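Local coordinates for xylooligosaccharide oxidase (Myceliophthora thermophila, PDB 5L6G), which oxidises the C1 hydroxyl of xylooligosaccharides and other sugars to lactones, using a bicovalently bound FAD and passing the electrons to oxygen to give hydrogen peroxide, at residues Gln257-Leu261 against Glu405-Phe409; Ala139-Tyr143 against Asp315-Gly319. All coordinates share one frame; numbering follows the deposited sequence.

Contact 1 (Gln257-Leu261 against Glu405-Phe409); sequences QEWLL and ERHLF
The backbone O of Gln-257 receives the N-H of Leu-261 at 2.8 Å, a bond of the last turn of helix 246-261, and Leu-408 CD2 makes a loose approach to the same oxygen. Leu-408 and Phe-409 form a classic beta bulge opposite Thr-349, where the loop after strand 374-381 passes into strand 409-417. The contact lays the end of helix 246-261 on the large antiparallel sheet of the substrate domain, the second of the two domains expected in an FAD-linked oxidase of this family. No hydrogen bond joins the two segments, and the packing is carried by apolar groups. Leu-408 has its CG anti to the backbone N (chi1 -170°), which carries its methyls to the helix: CD1 meets Leu-260 CD2 at 3.7 Å and Leu-261 CD1 at 3.9 Å. The side chains of Leu-260 and Leu-408 run past each other in opposite directions, whereas Leu-261 crosses Leu-408 at about a right angle. Farther out, Leu-261 CD1 rests on the CG methylene of Glu-405 at 3.8 Å, where the otherwise buried patch reaches the surface. Phe-409 also touches Ile-379 and Met-381 of strand 374-381 and meets the Trp-253 ring, and its side chain is about 8 Å from that of the substrate-binding Arg-272. Phe-409 CE1 touches Leu-260 CD2 obliquely at 3.8 Å, and the CG of the neighbouring Leu-408 sits over the centre of one face. Gln-257 comes to the edge of the ring, its CB 3.5 Å from Phe-409 CZ. The amide of Gln-257 is nearly coplanar with the ring, the planes 18° apart; NE2 is held by the backbone O of Leu-352, while OE1 lies in the ring plane, 3.7 Å from Phe-409 CE2.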
loop_
_atom_site.group_PDB
_atom_site.type_symbol
_atom_site.label_atom_id
_atom_site.label_comp_id
_atom_site.label_asym_id
_atom_site.label_seq_id
_atom_site.Cartn_x
_atom_site.Cartn_y
_atom_site.Cartn_z
ATOM N N GLN A 257 19.790 -12.308 0.295
ATOM C CA GLN A 257 19.985 -11.008 0.928
ATOM C C GLN A 257 21.382 -10.458 0.716
ATOM O O GLN A 257 21.543 -9.250 0.529
ATOM C CB GLN A 257 19.642 -11.040 2.418
ATOM C CG GLN A 257 20.581 -11.793 3.315
ATOM C CD GLN A 257 20.054 -11.860 4.730
ATOM O OE1 GLN A 257 18.928 -11.404 5.015
ATOM N NE2 GLN A 257 20.864 -12.426 5.637
ATOM N N GLU A 258 22.387 -11.326 0.758
ATOM C CA GLU A 258 23.754 -10.900 0.512
ATOM C C GLU A 258 23.886 -10.377 -0.934
ATOM O O GLU A 258 24.467 -9.312 -1.165
ATOM C CB GLU A 258 24.723 -12.055 0.821
ATOM C CG GLU A 258 26.185 -11.700 0.747
ATOM C CD GLU A 258 27.099 -12.879 1.068
ATOM O OE1 GLU A 258 26.729 -13.715 1.922
ATOM O OE2 GLU A 258 28.208 -12.935 0.473
ATOM N N TRP A 259 23.282 -11.087 -1.883
ATOM C CA TRP A 259 23.263 -10.655 -3.285
ATOM C C TRP A 259 22.598 -9.276 -3.417
ATOM O O TRP A 259 23.146 -8.382 -4.037
ATOM C CB TRP A 259 22.530 -11.690 -4.128
ATOM C CG TRP A 259 22.237 -11.340 -5.542
ATOM C CD1 TRP A 259 23.095 -11.408 -6.607
ATOM C CD2 TRP A 259 20.983 -10.891 -6.061
ATOM N NE1 TRP A 259 22.438 -11.016 -7.763
ATOM C CE2 TRP A 259 21.147 -10.695 -7.449
ATOM C CE3 TRP A 259 19.734 -10.642 -5.486
ATOM C CZ2 TRP A 259 20.106 -10.258 -8.270
ATOM C CZ3 TRP A 259 18.701 -10.201 -6.291
ATOM C CH2 TRP A 259 18.891 -10.023 -7.676
ATOM N N LEU A 260 21.431 -9.104 -2.814
ATOM C CA LEU A 260 20.701 -7.841 -2.943
ATOM C C LEU A 260 21.478 -6.703 -2.288
ATOM O O LEU A 260 21.670 -5.636 -2.862
ATOM C CB LEU A 260 19.306 -7.947 -2.316
ATOM C CG LEU A 260 18.388 -6.726 -2.441
ATOM C CD1 LEU A 260 18.081 -6.403 -3.889
ATOM C CD2 LEU A 260 17.112 -6.981 -1.669
ATOM N N LEU A 261 21.952 -6.962 -1.086
ATOM C CA LEU A 261 22.610 -5.969 -0.282
ATOM C C LEU A 261 23.903 -5.515 -0.946
ATOM O O LEU A 261 24.309 -4.358 -0.813
ATOM C CB LEU A 261 22.836 -6.563 1.104
ATOM C CG LEU A 261 23.245 -5.716 2.278
ATOM C CD1 LEU A 261 22.276 -4.583 2.522
ATOM C CD2 LEU A 261 23.383 -6.649 3.493
ATOM N N GLU A 405 20.355 0.090 3.124
ATOM C CA GLU A 405 20.817 -1.096 3.845
ATOM C C GLU A 405 19.891 -1.528 5.010
ATOM O O GLU A 405 19.660 -2.729 5.232
ATOM C CB GLU A 405 22.264 -0.898 4.304
ATOM C CG GLU A 405 23.275 -0.974 3.162
ATOM C CD GLU A 405 23.308 0.263 2.282
ATOM O OE1 GLU A 405 23.546 1.359 2.821
ATOM O OE2 GLU A 405 23.125 0.144 1.036
ATOM N N ARG A 406 19.361 -0.567 5.751
ATOM C CA ARG A 406 18.516 -0.867 6.905
ATOM C C ARG A 406 17.118 -1.354 6.472
ATOM O O ARG A 406 16.471 -2.159 7.168
ATOM C CB ARG A 406 18.412 0.390 7.781
ATOM C CG ARG A 406 17.750 0.234 9.144
ATOM C CD ARG A 406 17.659 1.597 9.838
ATOM N NE ARG A 406 18.983 2.114 10.195
ATOM C CZ ARG A 406 19.697 1.694 11.243
ATOM N NH1 ARG A 406 19.224 0.748 12.053
ATOM N NH2 ARG A 406 20.899 2.217 11.486
ATOM N N HIS A 407 16.664 -0.874 5.317
ATOM C CA HIS A 407 15.347 -1.215 4.808
ATOM C C HIS A 407 15.543 -1.981 3.535
ATOM O O HIS A 407 15.489 -1.443 2.439
ATOM C CB HIS A 407 14.529 0.055 4.632
ATOM C CG HIS A 407 14.413 0.820 5.907
ATOM N ND1 HIS A 407 14.829 2.122 6.039
ATOM C CD2 HIS A 407 14.017 0.422 7.140
ATOM C CE1 HIS A 407 14.640 2.515 7.287
ATOM N NE2 HIS A 407 14.137 1.507 7.972
ATOM N N LEU A 408 15.798 -3.266 3.725
ATOM C CA LEU A 408 16.215 -4.136 2.641
ATOM C C LEU A 408 15.059 -4.921 2.056
ATOM O O LEU A 408 15.035 -5.163 0.838
ATOM C CB LEU A 408 17.229 -5.124 3.177
ATOM C CG LEU A 408 17.937 -5.954 2.118
ATOM C CD1 LEU A 408 18.642 -5.075 1.096
ATOM C CD2 LEU A 408 18.919 -6.901 2.787
ATOM N N PHE A 409 14.140 -5.345 2.934
ATOM C CA PHE A 409 13.023 -6.215 2.570
ATOM C C PHE A 409 11.729 -5.640 3.106
ATOM O O PHE A 409 11.672 -5.147 4.232
ATOM C CB PHE A 409 13.149 -7.618 3.179
ATOM C CG PHE A 409 14.293 -8.422 2.646
ATOM C CD1 PHE A 409 14.430 -8.635 1.286
ATOM C CD2 PHE A 409 15.230 -8.965 3.506
ATOM C CE1 PHE A 409 15.467 -9.386 0.795
ATOM C CE2 PHE A 409 16.287 -9.692 3.019
ATOM C CZ PHE A 409 16.402 -9.918 1.660
#

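Contact 2 (Ala139-Tyr143 against Asp315-Gly319); sequences ATVLY and DWMEG. With NAG (2-acetamido-2-deoxy-beta-D-glucopyranose), chain E.
Tyr-143 extends from helix 135-146 across the first turn of helix 316-322, its ring lodged against Trp-316 and Met-317. With chi1 at -175° the ring swings clear of its own backbone N. At the root, Tyr-143 CB lies 3.9 Å from Met-317 SD, and beyond CG, CD2 meets Met-317 CG at 3.6 Å. The sulfur is 5.1 Å from the centroid of the Tyr-143 ring, an oblique Met-aromatic contact, and the bent methionine chain carries CE on to Ala-139 CB and Thr-140 OG1, a van der Waals touch on a hydroxyl already hydrogen-bonded to Gly-136 O. Along the other flank, Tyr-143 CD1 touches Trp-316 CD1 at 3.5 Å and CE1 approaches Trp-316 CB; the Tyr-143 ring and the five-membered ring of Trp-316 are inclined at 33°, an oblique pair. At the tip, Tyr-143 OH is hydrogen-bonded to a water at 2.9 Å. That water accepts the helix-start N-H of Trp-316 and weakly reaches O6 of the N-acetylglucosamine on Asn-233. Replacing Tyr-143 by an alanine would probably open a gap between helix 135-146 and the Trp-316/Met-317 surface and leave this water without its phenolic partner. A second water bridges the helices, accepting from Trp-316 NE1 and donating to Ala-139 O. Asp-315 secures the helix start: its OD1 accepts Glu-318 N at 2.8 Å, nearly straight at 161°, as an N-cap. Helix-to-helix packing of this kind joins the PCMH-type FAD-binding domain to a helix that follows the edge strand 308-314 of the substrate domain, consistent with an interface between the two domains expected in this family.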
loop_
_atom_site.group_PDB
_atom_site.type_symbol
_atom_site.label_atom_id
_atom_site.label_comp_id
_atom_site.label_asym_id
_atom_site.label_seq_id
_atom_site.Cartn_x
_atom_site.Cartn_y
_atom_site.Cartn_z
ATOM N N ALA A 139 -3.477 3.446 -14.657
ATOM C CA ALA A 139 -2.500 2.834 -15.533
ATOM C C ALA A 139 -3.008 2.795 -16.980
ATOM O O ALA A 139 -2.266 3.074 -17.922
ATOM C CB ALA A 139 -2.162 1.444 -15.038
ATOM N N THR A 140 -4.280 2.461 -17.152
ATOM C CA THR A 140 -4.868 2.378 -18.492
ATOM C C THR A 140 -4.874 3.729 -19.194
ATOM O O THR A 140 -4.431 3.868 -20.356
ATOM C CB THR A 140 -6.303 1.826 -18.405
ATOM O OG1 THR A 140 -6.248 0.500 -17.858
ATOM C CG2 THR A 140 -6.980 1.809 -19.778
ATOM N N VAL A 141 -5.368 4.729 -18.487
ATOM C CA VAL A 141 -5.461 6.062 -19.063
ATOM C C VAL A 141 -4.078 6.586 -19.428
ATOM O O VAL A 141 -3.888 7.086 -20.541
ATOM C CB VAL A 141 -6.175 7.058 -18.137
ATOM C CG1 VAL A 141 -6.114 8.461 -18.745
ATOM C CG2 VAL A 141 -7.630 6.650 -17.938
ATOM N N LEU A 142 -3.115 6.467 -18.512
ATOM C CA LEU A 142 -1.812 7.060 -18.741
ATOM C C LEU A 142 -1.147 6.413 -19.936
ATOM O O LEU A 142 -0.536 7.095 -20.751
ATOM C CB LEU A 142 -0.902 6.943 -17.523
ATOM C CG LEU A 142 -1.347 7.653 -16.239
ATOM C CD1 LEU A 142 -0.291 7.500 -15.164
ATOM C CD2 LEU A 142 -1.698 9.115 -16.456
ATOM N N TYR A 143 -1.273 5.092 -20.022
ATOM C CA TYR A 143 -0.669 4.359 -21.109
ATOM C C TYR A 143 -1.406 4.614 -22.436
ATOM O O TYR A 143 -0.775 4.911 -23.441
ATOM C CB TYR A 143 -0.581 2.866 -20.813
ATOM C CG TYR A 143 0.169 2.161 -21.918
ATOM C CD1 TYR A 143 1.555 2.258 -22.011
ATOM C CD2 TYR A 143 -0.508 1.477 -22.908
ATOM C CE1 TYR A 143 2.250 1.664 -23.059
ATOM C CE2 TYR A 143 0.176 0.885 -23.965
ATOM C CZ TYR A 143 1.557 0.965 -24.021
ATOM O OH TYR A 143 2.221 0.357 -25.062
ATOM N N ASP A 315 4.007 -6.202 -23.575
ATOM C CA ASP A 315 3.970 -4.732 -23.605
ATOM C C ASP A 315 3.651 -4.261 -22.188
ATOM O O ASP A 315 3.447 -5.086 -21.292
ATOM C CB ASP A 315 3.005 -4.169 -24.668
ATOM C CG ASP A 315 1.528 -4.338 -24.329
ATOM O OD1 ASP A 315 1.148 -4.628 -23.191
ATOM O OD2 ASP A 315 0.716 -4.142 -25.243
ATOM N N TRP A 316 3.640 -2.946 -21.990
ATOM C CA TRP A 316 3.485 -2.371 -20.669
ATOM C C TRP A 316 2.203 -2.820 -19.946
ATOM O O TRP A 316 2.255 -3.245 -18.794
ATOM C CB TRP A 316 3.550 -0.844 -20.738
ATOM C CG TRP A 316 3.293 -0.208 -19.407
ATOM C CD1 TRP A 316 2.190 0.485 -19.042
ATOM C CD2 TRP A 316 4.143 -0.249 -18.256
ATOM N NE1 TRP A 316 2.296 0.899 -17.734
ATOM C CE2 TRP A 316 3.489 0.459 -17.228
ATOM C CE3 TRP A 316 5.391 -0.822 -17.991
ATOM C CZ2 TRP A 316 4.045 0.622 -15.955
ATOM C CZ3 TRP A 316 5.950 -0.657 -16.732
ATOM C CH2 TRP A 316 5.269 0.049 -15.720
ATOM N N MET A 317 1.060 -2.732 -20.611
ATOM C CA MET A 317 -0.207 -3.042 -19.947
ATOM C C MET A 317 -0.353 -4.539 -19.734
ATOM O O MET A 317 -0.958 -4.979 -18.756
ATOM C CB MET A 317 -1.418 -2.532 -20.733
ATOM C CG MET A 317 -1.659 -1.034 -20.648
ATOM S SD MET A 317 -1.653 -0.357 -18.991
ATOM C CE MET A 317 -2.976 -1.196 -18.113
ATOM N N GLU A 318 0.188 -5.322 -20.652
ATOM C CA GLU A 318 0.134 -6.758 -20.498
ATOM C C GLU A 318 0.981 -7.164 -19.285
ATOM O O GLU A 318 0.632 -8.094 -18.562
ATOM C CB GLU A 318 0.604 -7.431 -21.781
ATOM C CG GLU A 318 0.371 -8.933 -21.828
ATOM C CD GLU A 318 0.978 -9.563 -23.074
ATOM O OE1 GLU A 318 0.772 -9.005 -24.180
ATOM O OE2 GLU A 318 1.676 -10.591 -22.949
ATOM N N GLY A 319 2.088 -6.456 -19.057
ATOM C CA GLY A 319 2.898 -6.686 -17.849
ATOM C C GLY A 319 2.062 -6.424 -16.605
ATOM O O GLY A 319 2.104 -7.173 -15.622
HETATM C C1 NAG E . 6.929 -5.244 -27.070
HETATM C C2 NAG E . 6.104 -6.486 -27.423
HETATM C C3 NAG E . 5.132 -6.237 -28.584
HETATM C C4 NAG E . 4.295 -4.987 -28.319
HETATM C C5 NAG E . 5.246 -3.824 -28.057
HETATM C C6 NAG E . 4.501 -2.529 -27.741
HETATM C C7 NAG E . 6.887 -8.796 -27.109
HETATM C C8 NAG E . 7.865 -9.852 -27.541
HETATM N N2 NAG E . 6.982 -7.611 -27.721
HETATM O O3 NAG E . 4.283 -7.354 -28.759
HETATM O O4 NAG E . 3.437 -4.688 -29.402
HETATM O O5 NAG E . 6.042 -4.148 -26.938
HETATM O O6 NAG E . 5.399 -1.596 -27.172
HETATM O O7 NAG E . 6.060 -9.053 -26.233
HETATM O O HOH W 1 0.400 3.251 -17.266
HETATM O O HOH W 2 4.502 -0.940 -23.912
#

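How the contacts relate
From the N terminus the chain first meets 139-143, in the FAD-binding domain, and next 257-261, on the helix between strands 234-240 and 269-275. It then reaches 315-319, where contact 2 closes a loop with 171 residues between its segments, and finally 405-409, where contact 1 closes one of 143. The two closures cross, since contact 1 opens inside the loop of contact 2 and closes only after it. Contact 2 ties the FAD-binding domain to the helix after edge strand 308-314, whereas contact 1 stays within the substrate domain and fastens a helix to its eight-stranded sheet. Their centres are 30 Å apart and they do not touch, the nearest atoms being about 18 Å apart.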